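PDB 1X7V: PA3566 protein from Pseudomonas aeruginosa, which is of unconfirmed function but belongs to the antibiotic biosynthesis monooxygenase family and may therefore act as an oxidoreductase. Local coordinates for residues A[10-15]-A[52-57]; A[21-26]-A[85-90]; A[28-33]-A[41-46]; A[35-40]-A[59-64]. One frame throughout, in Å; residues are numbered along the deposited sequence.

Contact 1 (A[10-15]-A[52-57]); sequences IATITA and SHLFYM
The carbonyl oxygen of H53 is gripped twice by the end of strand 7-15: A15 N donates to H53 O at 2.7 Å in the carbonyl plane, and T14 CA brings its hydrogen to the same H53 O from 3.2 Å. The A15 N bond closes, at this end, the pairing of two central, antiparallel strands of the alpha-beta plait, whose segments run at 161° to each other. Before it, A11 pairs with M57 and I13 with F55 as hydrogen-bonded pairs, each through two backbone bonds; the non-hydrogen-bonded pair T12-Y56 lies between them, and T14-L54 follows I13-F55. A11 O is shared in the same manner, by M57 N at 2.8 Å and Y56 CA at 3.2 Å.

The two faces differ in character. A11, I13, F55 and M57 look toward the helical layer, where I13 and F55 meet L27 of helix 20-36 and A11 CB lies 4.2 Å from M57 CB. On the face of T12, T14, L54 and Y56 the threonines lie alongside their partners. T12 stands with OG1 beside its backbone N (chi1 -56°), and both its branches border one side of the Y56 ring: T12 OG1 is 3.5 Å from Y56 CD2, and CG2 also meets the ring, whose hydroxyl bonds to D48. A single methyl joins the two threonines, L54 CD2 lying 3.2 Å from T14 OG1 and 3.6 Å from T12 CG2.

Contact 2 (A[21-26]-A[85-90]); sequences EALERE and ALLQNV
One methyl group, L86 CD1, carries most of this contact, touching A22, L23 and E26 along little more than one turn of the helix without any hydrogen bond across the segments. It lies 3.8 Å from A22 CB, 3.9 Å from the backbone nitrogen L23 N, and 4.2 Å from E26 CG. A22 and E26, four residues apart and linked by the helical bond from E26 N to A22 O, present their side chains on the same flank of the helix, and L86 pushes its branched end against that flank. The CG of L86 is turned away from its own carbonyl carbon (chi1 -63°), and its second methyl also meets the alanine, L86 CD2 standing 4.1 Å from A22 CB. E26 crosses the leucine at about a right angle, offering its aliphatic part. Its chain bends at chi2 (-58°), and its OE1 is taken by N83 ND2, so that the polar end is held apart from the apolar touch.

A second, thinner contact runs deeper: L23 CD1 approaches L87 CD2 at 4.0 Å, the two side chains again crossing nearly perpendicularly. Here L23 and L87 both rest on I13, and L23 also covers A15 and F55. The contact thus joins the first turns of helix 20-36 to the 3-10 segment and the opening of edge strand 87-96, where Q88 and N89 form a classic beta bulge opposite T14 of strand 7-15.

Contact 3 (A[28-33]-A[41-46]); sequences RALVAP and LQYDLH
The aromatic ring of Y43 lies against the helix backbone between L30 and V31, with Y43 CD2 3.9 Å from V31 CA and Y43 CE2 3.8 Å from L30 O. The ring of H70 meets it with the planes at about 65°, and the side chains of M57 and E59 from the adjoining strand also touch it. Turned with CG anti to its backbone nitrogen (chi1 -163°), Y43 extends into the helix-sheet interface and sets its hydroxyl against the L30 side chain, Y43 OH being 3.6 Å from L30 CB.

V31 divides its two methyls between Y43 and L45, alternate residues of the strand that point to the helix. Its CG1 approaches the backbone at Y43 O, an oxygen that accepts a hydrogen bond from R35 NE, while V31 CG2 lies 3.9 Å from L45 CB, the two side chains crossing at about a right angle. One turn back, L45 CD2 fits against the base of R28, 3.7 Å from R28 N and 3.8 Å from R28 CG; R28 NE forms a salt bridge with E24. The axes of segments 28-33 and 41-46 run nearly antiparallel (161°) and approach to 8.1 Å, an apolar helix-on-sheet interface of the alpha-beta plait, the ferredoxin-like fold of the dimeric alpha-beta barrel clan.

Contact 4 (A[35-40]-A[59-64]); sequences RAEAGC and EQWRDD
C40 sets its sulfur over one face of the W61 indole, in a sulfur-aromatic contact at the end of an antiparallel strand pair of the alpha-beta plait. C40 SG is 4.2 Å from the centroid of the six-membered ring of W61, 17° off the ring normal. The sulfur stands anti to its backbone nitrogen (chi1 -173°), and the beta carbon is also close to the ring, C40 CB lying 3.6 Å from W61 CZ3.

E37 comes to the outer corner of the six-membered ring, at CH2, and crosses it obliquely, the carboxylate and ring planes 54° apart and E37 OE1 3.9 Å from W61 CH2. The other oxygen, OE2, is bound by H70 and H75, and the H70 ring also meets the indole. In the ring plane, W61 NE1 gives a nearly straight 2.8 Å bond to the anti lone pair of E59 OE1, a bond within its own strand that helps fix the rotation of the indole; A38 O lies at the edge as well.

The backbone reaches strand 40-47 through a type II turn from E37 to C40, with G39 at positive phi. This turn presents G39 O to the facing segment 59-64, where R62 N donates to G39 O at 2.9 Å in the carbonyl plane and W61 CA approaches G39 O at 3.4 Å.

From the N terminus, strand 7-15 enters first, and contact 1 closes the loop from it to strand 54-61, enclosing all of helix 20-36 and strand 40-47. Contact 2 starts within that loop and closes only near the C terminus, so it crosses contact 1. Contact 3, where strand 40-47 folds back along the helix, is nested inside both. Contact 4 joins the end of the helix to the end of strand 54-61; it crosses contacts 1 and 3 yet is nested in contact 2. Contacts 2, 3 and 4 follow helix 20-36 from beginning to end, with the centres of contacts 2 and 4 about 23 Å apart. A salt bridge between R35 and D44 couples contacts 3 and 4.

Contact 1 (A[10-15]-A[52-57])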
loop_
_atom_site.group_PDB
_atom_site.type_symbol
_atom_site.label_atom_id
_atom_site.label_comp_id
_atom_site.label_asym_id
_atom_site.label_seq_id
_atom_site.Cartn_x
_atom_site.Cartn_y
_atom_site.Cartn_z
ATOM N N ILE A 10 3.252 6.147 3.454
ATOM C CA ILE A 10 3.032 5.049 4.378
ATOM C C ILE A 10 1.514 4.896 4.468
ATOM O O ILE A 10 0.809 5.843 4.825
ATOM C CB ILE A 10 3.624 5.322 5.782
ATOM C CG1 ILE A 10 5.129 5.599 5.722
ATOM C CG2 ILE A 10 3.296 4.154 6.741
ATOM C CD1 ILE A 10 5.607 6.298 6.989
ATOM N N ALA A 11 1.037 3.712 4.104
ATOM C CA ALA A 11 -0.385 3.399 4.130
ATOM C C ALA A 11 -0.547 2.463 5.314
ATOM O O ALA A 11 0.118 1.454 5.346
ATOM C CB ALA A 11 -0.814 2.715 2.837
ATOM N N THR A 12 -1.341 2.849 6.300
ATOM C CA THR A 12 -1.656 2.000 7.449
ATOM C C THR A 12 -3.076 1.487 7.214
ATOM O O THR A 12 -4.049 2.264 7.146
ATOM C CB THR A 12 -1.546 2.740 8.765
ATOM O OG1 THR A 12 -0.243 3.328 8.927
ATOM C CG2 THR A 12 -1.754 1.782 9.902
ATOM N N ILE A 13 -3.181 0.177 6.986
ATOM C CA ILE A 13 -4.418 -0.461 6.619
ATOM C C ILE A 13 -4.843 -1.390 7.767
ATOM O O ILE A 13 -4.062 -2.231 8.199
ATOM C CB ILE A 13 -4.247 -1.214 5.322
ATOM C CG1 ILE A 13 -3.661 -0.265 4.276
ATOM C CG2 ILE A 13 -5.599 -1.736 4.855
ATOM C CD1 ILE A 13 -3.871 -0.654 2.833
ATOM N N THR A 14 -6.075 -1.225 8.236
ATOM C CA THR A 14 -6.621 -1.998 9.379
ATOM C C THR A 14 -7.745 -2.860 8.845
ATOM O O THR A 14 -8.745 -2.329 8.299
ATOM C CB THR A 14 -7.191 -1.100 10.492
ATOM O OG1 THR A 14 -6.239 -0.083 10.879
ATOM C CG2 THR A 14 -7.511 -1.925 11.686
ATOM N N ALA A 15 -7.604 -4.183 8.991
ATOM C CA ALA A 15 -8.657 -5.109 8.580
ATOM C C ALA A 15 -9.820 -5.091 9.573
ATOM O O ALA A 15 -9.619 -4.899 10.777
ATOM C CB ALA A 15 -8.100 -6.500 8.466
ATOM N N SER A 52 -2.669 -8.292 14.617
ATOM C CA SER A 52 -2.623 -8.950 13.308
ATOM C C SER A 52 -3.459 -8.222 12.230
ATOM O O SER A 52 -3.217 -8.385 11.049
ATOM C CB SER A 52 -3.163 -10.379 13.466
ATOM O OG SER A 52 -4.518 -10.310 13.878
ATOM N N HIS A 53 -4.429 -7.418 12.656
ATOM C CA HIS A 53 -5.280 -6.650 11.749
ATOM C C HIS A 53 -4.658 -5.413 11.137
ATOM O O HIS A 53 -5.290 -4.808 10.255
ATOM C CB HIS A 53 -6.528 -6.238 12.508
ATOM C CG HIS A 53 -7.316 -7.399 13.021
ATOM N ND1 HIS A 53 -8.293 -8.014 12.273
ATOM C CD2 HIS A 53 -7.237 -8.081 14.177
ATOM C CE1 HIS A 53 -8.792 -9.033 12.955
ATOM N NE2 HIS A 53 -8.164 -9.099 14.117
ATOM N N LEU A 54 -3.442 -5.063 11.560
ATOM C CA LEU A 54 -2.764 -3.826 11.119
ATOM C C LEU A 54 -1.591 -4.146 10.220
ATOM O O LEU A 54 -0.728 -4.952 10.568
ATOM C CB LEU A 54 -2.235 -3.032 12.280
ATOM C CG LEU A 54 -3.166 -1.993 12.867
ATOM C CD1 LEU A 54 -2.618 -1.545 14.193
ATOM C CD2 LEU A 54 -3.265 -0.841 11.844
ATOM N N PHE A 55 -1.617 -3.534 9.042
ATOM C CA PHE A 55 -0.611 -3.689 7.990
ATOM C C PHE A 55 -0.142 -2.322 7.567
ATOM O O PHE A 55 -0.881 -1.341 7.709
ATOM C CB PHE A 55 -1.181 -4.377 6.761
ATOM C CG PHE A 55 -1.766 -5.734 7.043
ATOM C CD1 PHE A 55 -3.066 -5.877 7.486
ATOM C CD2 PHE A 55 -0.979 -6.844 6.969
ATOM C CE1 PHE A 55 -3.549 -7.151 7.799
ATOM C CE2 PHE A 55 -1.448 -8.029 7.251
ATOM C CZ PHE A 55 -2.759 -8.178 7.676
ATOM N N TYR A 56 1.075 -2.289 7.039
ATOM C CA TYR A 56 1.722 -1.025 6.640
ATOM C C TYR A 56 2.362 -1.236 5.318
ATOM O O TYR A 56 3.175 -2.164 5.185
ATOM C CB TYR A 56 2.819 -0.623 7.643
ATOM C CG TYR A 56 2.365 -0.546 9.063
ATOM C CD1 TYR A 56 2.353 -1.687 9.884
ATOM C CD2 TYR A 56 1.912 0.642 9.612
ATOM C CE1 TYR A 56 1.942 -1.636 11.233
ATOM C CE2 TYR A 56 1.498 0.702 10.956
ATOM C CZ TYR A 56 1.498 -0.452 11.751
ATOM O OH TYR A 56 1.085 -0.413 13.078
HETATM N N MSE A 57 2.022 -0.395 4.326
HETATM C CA MSE A 57 2.776 -0.408 3.072
HETATM C C MSE A 57 3.692 0.814 3.123
HETATM O O MSE A 57 3.204 1.923 3.319
HETATM C CB MSE A 57 1.845 -0.328 1.845
HETATM C CG MSE A 57 2.455 -0.755 0.558
HETATM SE SE MSE A 57 2.593 -2.735 0.552
HETATM C CE MSE A 57 0.603 -3.202 0.113
#

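Contact 2 (A[21-26]-A[85-90])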
loop_
_atom_site.group_PDB
_atom_site.type_symbol
_atom_site.label_atom_id
_atom_site.label_comp_id
_atom_site.label_asym_id
_atom_site.label_seq_id
_atom_site.Cartn_x
_atom_site.Cartn_y
_atom_site.Cartn_z
ATOM N N GLU A 21 -6.460 -12.350 7.721
ATOM C CA GLU A 21 -5.866 -13.240 6.756
ATOM C C GLU A 21 -6.299 -12.933 5.337
ATOM O O GLU A 21 -5.485 -13.029 4.405
ATOM C CB GLU A 21 -6.199 -14.680 7.099
ATOM C CG GLU A 21 -5.615 -15.113 8.460
ATOM C CD GLU A 21 -4.121 -15.531 8.449
ATOM O OE1 GLU A 21 -3.259 -14.848 7.811
ATOM O OE2 GLU A 21 -3.792 -16.535 9.139
ATOM N N ALA A 22 -7.571 -12.588 5.170
ATOM C CA ALA A 22 -8.112 -12.258 3.861
ATOM C C ALA A 22 -7.455 -10.972 3.354
ATOM O O ALA A 22 -7.039 -10.850 2.174
ATOM C CB ALA A 22 -9.635 -12.089 3.917
ATOM N N LEU A 23 -7.349 -9.989 4.221
ATOM C CA LEU A 23 -6.705 -8.735 3.815
ATOM C C LEU A 23 -5.191 -8.887 3.439
ATOM O O LEU A 23 -4.710 -8.298 2.446
ATOM C CB LEU A 23 -6.944 -7.666 4.909
ATOM C CG LEU A 23 -6.268 -6.298 4.616
ATOM C CD1 LEU A 23 -6.836 -5.788 3.293
ATOM C CD2 LEU A 23 -6.398 -5.268 5.757
ATOM N N GLU A 24 -4.438 -9.651 4.215
ATOM C CA GLU A 24 -3.045 -9.965 3.919
ATOM C C GLU A 24 -2.908 -10.608 2.541
ATOM O O GLU A 24 -2.000 -10.244 1.811
ATOM C CB GLU A 24 -2.476 -10.919 4.966
ATOM C CG GLU A 24 -1.017 -11.372 4.682
ATOM C CD GLU A 24 -0.458 -12.282 5.788
ATOM O OE1 GLU A 24 -0.851 -12.110 6.979
ATOM O OE2 GLU A 24 0.393 -13.142 5.465
ATOM N N ARG A 25 -3.793 -11.566 2.219
ATOM C CA ARG A 25 -3.813 -12.238 0.911
ATOM C C ARG A 25 -3.936 -11.186 -0.176
ATOM O O ARG A 25 -3.191 -11.192 -1.132
ATOM C CB ARG A 25 -4.973 -13.229 0.833
ATOM C CG ARG A 25 -5.045 -13.907 -0.463
ATOM C CD ARG A 25 -5.968 -15.078 -0.426
ATOM N NE ARG A 25 -7.260 -14.678 0.032
ATOM C CZ ARG A 25 -7.898 -15.187 1.090
ATOM N NH1 ARG A 25 -7.421 -16.213 1.820
ATOM N NH2 ARG A 25 -9.060 -14.681 1.381
ATOM N N GLU A 26 -4.856 -10.256 0.007
ATOM C CA GLU A 26 -5.128 -9.233 -0.976
ATOM C C GLU A 26 -3.985 -8.234 -1.109
ATOM O O GLU A 26 -3.624 -7.861 -2.242
ATOM C CB GLU A 26 -6.453 -8.540 -0.642
ATOM C CG GLU A 26 -7.666 -9.470 -0.786
ATOM C CD GLU A 26 -7.828 -10.098 -2.199
ATOM O OE1 GLU A 26 -8.114 -9.317 -3.140
ATOM O OE2 GLU A 26 -7.701 -11.367 -2.378
ATOM N N ALA A 85 -15.484 -4.374 2.362
ATOM C CA ALA A 85 -15.970 -4.988 3.606
ATOM C C ALA A 85 -14.859 -5.604 4.461
ATOM O O ALA A 85 -15.063 -5.838 5.656
ATOM C CB ALA A 85 -17.055 -6.016 3.333
ATOM N N LEU A 86 -13.685 -5.809 3.875
ATOM C CA LEU A 86 -12.507 -6.323 4.604
ATOM C C LEU A 86 -11.804 -5.235 5.423
ATOM O O LEU A 86 -10.957 -5.547 6.238
ATOM C CB LEU A 86 -11.471 -6.945 3.645
ATOM C CG LEU A 86 -11.779 -8.174 2.783
ATOM C CD1 LEU A 86 -10.469 -8.754 2.210
ATOM C CD2 LEU A 86 -12.535 -9.234 3.544
ATOM N N LEU A 87 -12.151 -3.967 5.206
ATOM C CA LEU A 87 -11.403 -2.832 5.715
ATOM C C LEU A 87 -12.168 -2.132 6.819
ATOM O O LEU A 87 -13.377 -1.945 6.716
ATOM C CB LEU A 87 -11.182 -1.784 4.601
ATOM C CG LEU A 87 -10.393 -2.187 3.386
ATOM C CD1 LEU A 87 -10.497 -1.143 2.286
ATOM C CD2 LEU A 87 -8.939 -2.382 3.801
ATOM N N GLN A 88 -11.453 -1.698 7.844
ATOM C CA GLN A 88 -11.968 -0.874 8.888
ATOM C C GLN A 88 -11.431 0.569 8.705
ATOM O O GLN A 88 -12.114 1.525 9.055
ATOM C CB GLN A 88 -11.480 -1.400 10.245
ATOM C CG GLN A 88 -12.125 -0.729 11.465
ATOM C CD GLN A 88 -11.494 -1.202 12.812
ATOM O OE1 GLN A 88 -10.799 -0.424 13.482
ATOM N NE2 GLN A 88 -11.733 -2.464 13.197
ATOM N N ASN A 89 -10.173 0.692 8.293
ATOM C CA ASN A 89 -9.531 2.035 8.197
ATOM C C ASN A 89 -8.366 2.001 7.230
ATOM O O ASN A 89 -7.650 0.998 7.138
ATOM C CB ASN A 89 -9.093 2.538 9.563
ATOM C CG ASN A 89 -8.848 4.062 9.582
ATOM O OD1 ASN A 89 -9.788 4.881 9.701
ATOM N ND2 ASN A 89 -7.610 4.434 9.388
ATOM N N VAL A 90 -8.184 3.075 6.485
ATOM C CA VAL A 90 -6.986 3.262 5.672
ATOM C C VAL A 90 -6.490 4.685 5.959
ATOM O O VAL A 90 -7.214 5.646 5.738
ATOM C CB VAL A 90 -7.260 3.061 4.142
ATOM C CG1 VAL A 90 -6.005 3.224 3.367
ATOM C CG2 VAL A 90 -7.830 1.643 3.854
#

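Contact 3 (A[28-33]-A[41-46])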
loop_
_atom_site.group_PDB
_atom_site.type_symbol
_atom_site.label_atom_id
_atom_site.label_comp_id
_atom_site.label_asym_id
_atom_site.label_seq_id
_atom_site.Cartn_x
_atom_site.Cartn_y
_atom_site.Cartn_z
ATOM N N ARG A 28 -0.799 -8.742 -0.328
ATOM C CA ARG A 28 0.427 -9.397 -0.850
ATOM C C ARG A 28 0.440 -9.353 -2.417
ATOM O O ARG A 28 1.498 -9.202 -3.073
ATOM C CB ARG A 28 0.519 -10.827 -0.359
ATOM C CG ARG A 28 1.026 -11.012 1.089
ATOM C CD ARG A 28 0.973 -12.508 1.419
ATOM N NE ARG A 28 1.539 -12.852 2.724
ATOM C CZ ARG A 28 2.832 -13.019 2.995
ATOM N NH1 ARG A 28 3.768 -12.890 2.066
ATOM N NH2 ARG A 28 3.201 -13.349 4.225
ATOM N N ALA A 29 -0.744 -9.399 -2.990
ATOM C CA ALA A 29 -0.918 -9.440 -4.443
ATOM C C ALA A 29 -0.425 -8.165 -5.061
ATOM O O ALA A 29 -0.063 -8.147 -6.276
ATOM C CB ALA A 29 -2.363 -9.629 -4.811
ATOM N N LEU A 30 -0.451 -7.097 -4.271
ATOM C CA LEU A 30 -0.007 -5.776 -4.789
ATOM C C LEU A 30 1.502 -5.647 -5.010
ATOM O O LEU A 30 1.966 -4.789 -5.794
ATOM C CB LEU A 30 -0.490 -4.683 -3.854
ATOM C CG LEU A 30 -2.006 -4.466 -3.885
ATOM C CD1 LEU A 30 -2.457 -3.548 -2.746
ATOM C CD2 LEU A 30 -2.383 -3.856 -5.168
ATOM N N VAL A 31 2.286 -6.424 -4.261
ATOM C CA VAL A 31 3.674 -6.090 -4.085
ATOM C C VAL A 31 4.555 -6.284 -5.343
ATOM O O VAL A 31 5.254 -5.345 -5.758
ATOM C CB VAL A 31 4.236 -6.802 -2.800
ATOM C CG1 VAL A 31 5.732 -6.505 -2.622
ATOM C CG2 VAL A 31 3.445 -6.363 -1.570
ATOM N N ALA A 32 4.551 -7.482 -5.931
ATOM C CA ALA A 32 5.428 -7.731 -7.064
ATOM C C ALA A 32 5.081 -6.793 -8.227
ATOM O O ALA A 32 5.995 -6.169 -8.798
ATOM C CB ALA A 32 5.359 -9.170 -7.502
ATOM N N PRO A 33 3.796 -6.681 -8.596
ATOM C CA PRO A 33 3.536 -5.811 -9.746
ATOM C C PRO A 33 3.846 -4.349 -9.443
ATOM O O PRO A 33 4.271 -3.589 -10.360
ATOM C CB PRO A 33 2.061 -6.045 -10.061
ATOM C CG PRO A 33 1.495 -6.662 -8.858
ATOM C CD PRO A 33 2.570 -7.357 -8.138
ATOM N N LEU A 41 10.423 3.225 -6.234
ATOM C CA LEU A 41 11.687 3.075 -5.520
ATOM C C LEU A 41 11.607 2.166 -4.304
ATOM O O LEU A 41 12.605 1.678 -3.837
ATOM C CB LEU A 41 12.221 4.455 -5.110
ATOM C CG LEU A 41 12.499 5.346 -6.285
ATOM C CD1 LEU A 41 13.036 6.664 -5.770
ATOM C CD2 LEU A 41 13.468 4.665 -7.189
ATOM N N GLN A 42 10.415 1.962 -3.783
ATOM C CA GLN A 42 10.227 1.023 -2.657
ATOM C C GLN A 42 8.752 0.674 -2.642
ATOM O O GLN A 42 7.914 1.520 -2.842
ATOM C CB GLN A 42 10.622 1.669 -1.320
ATOM C CG GLN A 42 10.420 0.701 -0.091
ATOM C CD GLN A 42 10.777 1.320 1.236
ATOM O OE1 GLN A 42 10.992 2.521 1.324
ATOM N NE2 GLN A 42 10.854 0.476 2.305
ATOM N N TYR A 43 8.438 -0.580 -2.341
ATOM C CA TYR A 43 7.051 -0.984 -2.138
ATOM C C TYR A 43 7.094 -2.246 -1.296
ATOM O O TYR A 43 7.295 -3.361 -1.822
ATOM C CB TYR A 43 6.295 -1.182 -3.451
ATOM C CG TYR A 43 4.786 -1.190 -3.311
ATOM C CD1 TYR A 43 4.007 -0.047 -3.598
ATOM C CD2 TYR A 43 4.117 -2.353 -2.997
ATOM C CE1 TYR A 43 2.642 -0.069 -3.508
ATOM C CE2 TYR A 43 2.748 -2.401 -2.906
ATOM C CZ TYR A 43 2.004 -1.254 -3.151
ATOM O OH TYR A 43 0.661 -1.334 -3.040
ATOM N N ASP A 44 6.968 -2.038 0.014
ATOM C CA ASP A 44 7.163 -3.085 0.990
ATOM C C ASP A 44 5.946 -3.202 1.917
ATOM O O ASP A 44 5.463 -2.217 2.416
ATOM C CB ASP A 44 8.438 -2.782 1.825
ATOM C CG ASP A 44 9.736 -2.933 1.021
ATOM O OD1 ASP A 44 9.817 -3.825 0.107
ATOM O OD2 ASP A 44 10.696 -2.180 1.351
ATOM N N LEU A 45 5.474 -4.436 2.107
ATOM C CA LEU A 45 4.356 -4.788 2.963
ATOM C C LEU A 45 4.824 -5.321 4.318
ATOM O O LEU A 45 5.758 -6.070 4.407
ATOM C CB LEU A 45 3.493 -5.868 2.308
ATOM C CG LEU A 45 2.264 -6.348 3.068
ATOM C CD1 LEU A 45 1.289 -5.243 3.371
ATOM C CD2 LEU A 45 1.581 -7.455 2.224
ATOM N N HIS A 46 4.149 -4.917 5.384
ATOM C CA HIS A 46 4.545 -5.293 6.754
ATOM C C HIS A 46 3.269 -5.585 7.564
ATOM O O HIS A 46 2.203 -5.035 7.271
ATOM C CB HIS A 46 5.251 -4.149 7.494
ATOM C CG HIS A 46 6.373 -3.515 6.736
ATOM N ND1 HIS A 46 6.148 -2.691 5.654
ATOM C CD2 HIS A 46 7.723 -3.600 6.874
ATOM C CE1 HIS A 46 7.317 -2.275 5.174
ATOM N NE2 HIS A 46 8.282 -2.805 5.892
#

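Contact 4 (A[35-40]-A[59-64])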
loop_
_atom_site.group_PDB
_atom_site.type_symbol
_atom_site.label_atom_id
_atom_site.label_comp_id
_atom_site.label_asym_id
_atom_site.label_seq_id
_atom_site.Cartn_x
_atom_site.Cartn_y
_atom_site.Cartn_z
ATOM N N ARG A 35 6.215 -3.148 -7.389
ATOM C CA ARG A 35 7.667 -2.966 -7.361
ATOM C C ARG A 35 8.246 -2.793 -8.791
ATOM O O ARG A 35 9.249 -2.079 -8.981
ATOM C CB ARG A 35 8.330 -4.171 -6.701
ATOM C CG ARG A 35 8.307 -4.136 -5.212
ATOM C CD ARG A 35 8.824 -5.467 -4.633
ATOM N NE ARG A 35 8.837 -5.370 -3.180
ATOM C CZ ARG A 35 9.223 -6.350 -2.376
ATOM N NH1 ARG A 35 9.691 -7.473 -2.892
ATOM N NH2 ARG A 35 9.190 -6.191 -1.063
ATOM N N ALA A 36 7.587 -3.411 -9.782
ATOM C CA ALA A 36 8.025 -3.399 -11.172
ATOM C C ALA A 36 7.704 -2.073 -11.855
ATOM O O ALA A 36 8.279 -1.760 -12.904
ATOM C CB ALA A 36 7.371 -4.550 -11.930
ATOM N N GLU A 37 6.755 -1.311 -11.294
ATOM C CA GLU A 37 6.289 -0.092 -11.973
ATOM C C GLU A 37 7.393 0.960 -12.117
ATOM O O GLU A 37 8.204 1.143 -11.235
ATOM C CB GLU A 37 5.123 0.525 -11.228
ATOM C CG GLU A 37 3.862 -0.243 -11.309
ATOM C CD GLU A 37 2.772 0.489 -10.531
ATOM O OE1 GLU A 37 2.492 1.654 -10.932
ATOM O OE2 GLU A 37 2.235 -0.079 -9.539
ATOM N N ALA A 38 7.372 1.661 -13.256
ATOM C CA ALA A 38 8.224 2.824 -13.473
ATOM C C ALA A 38 8.115 3.756 -12.265
ATOM O O ALA A 38 6.999 4.008 -11.766
ATOM C CB ALA A 38 7.767 3.564 -14.692
ATOM N N GLY A 39 9.254 4.264 -11.808
ATOM C CA GLY A 39 9.306 5.216 -10.734
ATOM C C GLY A 39 9.101 4.652 -9.330
ATOM O O GLY A 39 9.051 5.441 -8.383
ATOM N N CYS A 40 8.912 3.330 -9.189
ATOM C CA CYS A 40 8.737 2.736 -7.864
ATOM C C CYS A 40 10.085 2.447 -7.250
ATOM O O CYS A 40 10.822 1.552 -7.705
ATOM C CB CYS A 40 7.862 1.449 -7.891
ATOM S SG CYS A 40 7.532 0.925 -6.204
ATOM N N GLU A 59 6.144 2.909 0.828
ATOM C CA GLU A 59 6.307 3.106 -0.606
ATOM C C GLU A 59 7.175 4.360 -0.847
ATOM O O GLU A 59 7.066 5.319 -0.087
ATOM C CB GLU A 59 4.952 3.323 -1.276
ATOM C CG GLU A 59 3.869 2.306 -0.958
ATOM C CD GLU A 59 2.546 2.633 -1.574
ATOM O OE1 GLU A 59 2.503 3.431 -2.549
ATOM O OE2 GLU A 59 1.517 2.065 -1.100
ATOM N N GLN A 60 7.995 4.336 -1.888
ATOM C CA GLN A 60 8.687 5.536 -2.374
ATOM C C GLN A 60 8.430 5.637 -3.878
ATOM O O GLN A 60 8.546 4.655 -4.643
ATOM C CB GLN A 60 10.183 5.481 -2.086
ATOM C CG GLN A 60 10.580 5.537 -0.625
ATOM C CD GLN A 60 12.062 5.597 -0.481
ATOM O OE1 GLN A 60 12.687 6.579 -0.901
ATOM N NE2 GLN A 60 12.666 4.517 0.028
ATOM N N TRP A 61 8.137 6.842 -4.328
ATOM C CA TRP A 61 7.795 7.058 -5.720
ATOM C C TRP A 61 8.639 8.218 -6.198
ATOM O O TRP A 61 8.834 9.174 -5.464
ATOM C CB TRP A 61 6.299 7.391 -5.828
ATOM C CG TRP A 61 5.413 6.234 -5.550
ATOM C CD1 TRP A 61 4.725 5.982 -4.405
ATOM C CD2 TRP A 61 5.151 5.161 -6.433
ATOM N NE1 TRP A 61 4.055 4.767 -4.515
ATOM C CE2 TRP A 61 4.313 4.242 -5.753
ATOM C CE3 TRP A 61 5.560 4.862 -7.740
ATOM C CZ2 TRP A 61 3.827 3.092 -6.365
ATOM C CZ3 TRP A 61 5.107 3.670 -8.322
ATOM C CH2 TRP A 61 4.250 2.825 -7.641
ATOM N N ARG A 62 9.151 8.139 -7.412
ATOM C CA ARG A 62 10.020 9.201 -7.935
ATOM C C ARG A 62 9.317 10.568 -7.898
ATOM O O ARG A 62 9.936 11.572 -7.588
ATOM C CB ARG A 62 10.459 8.836 -9.368
ATOM C CG ARG A 62 11.864 9.174 -9.710
ATOM C CD ARG A 62 12.194 8.792 -11.174
ATOM N NE ARG A 62 12.803 7.490 -11.489
ATOM C CZ ARG A 62 14.045 7.118 -11.148
ATOM N NH1 ARG A 62 14.788 7.889 -10.349
ATOM N NH2 ARG A 62 14.560 5.960 -11.587
ATOM N N ASP A 63 8.043 10.617 -8.240
ATOM C CA ASP A 63 7.296 11.863 -8.262
ATOM C C ASP A 63 5.818 11.550 -8.208
ATOM O O ASP A 63 5.423 10.372 -8.224
ATOM C CB ASP A 63 7.646 12.668 -9.501
ATOM C CG ASP A 63 7.610 11.856 -10.811
ATOM O OD1 ASP A 63 6.968 10.786 -10.901
ATOM O OD2 ASP A 63 8.232 12.319 -11.800
ATOM N N ASP A 64 4.997 12.596 -8.160
ATOM C CA ASP A 64 3.547 12.444 -8.132
ATOM C C ASP A 64 2.989 11.715 -9.349
ATOM O O ASP A 64 2.026 10.960 -9.215
ATOM C CB ASP A 64 2.859 13.812 -8.059
ATOM C CG ASP A 64 2.876 14.401 -6.668
ATOM O OD1 ASP A 64 3.293 13.689 -5.704
ATOM O OD2 ASP A 64 2.422 15.585 -6.547
#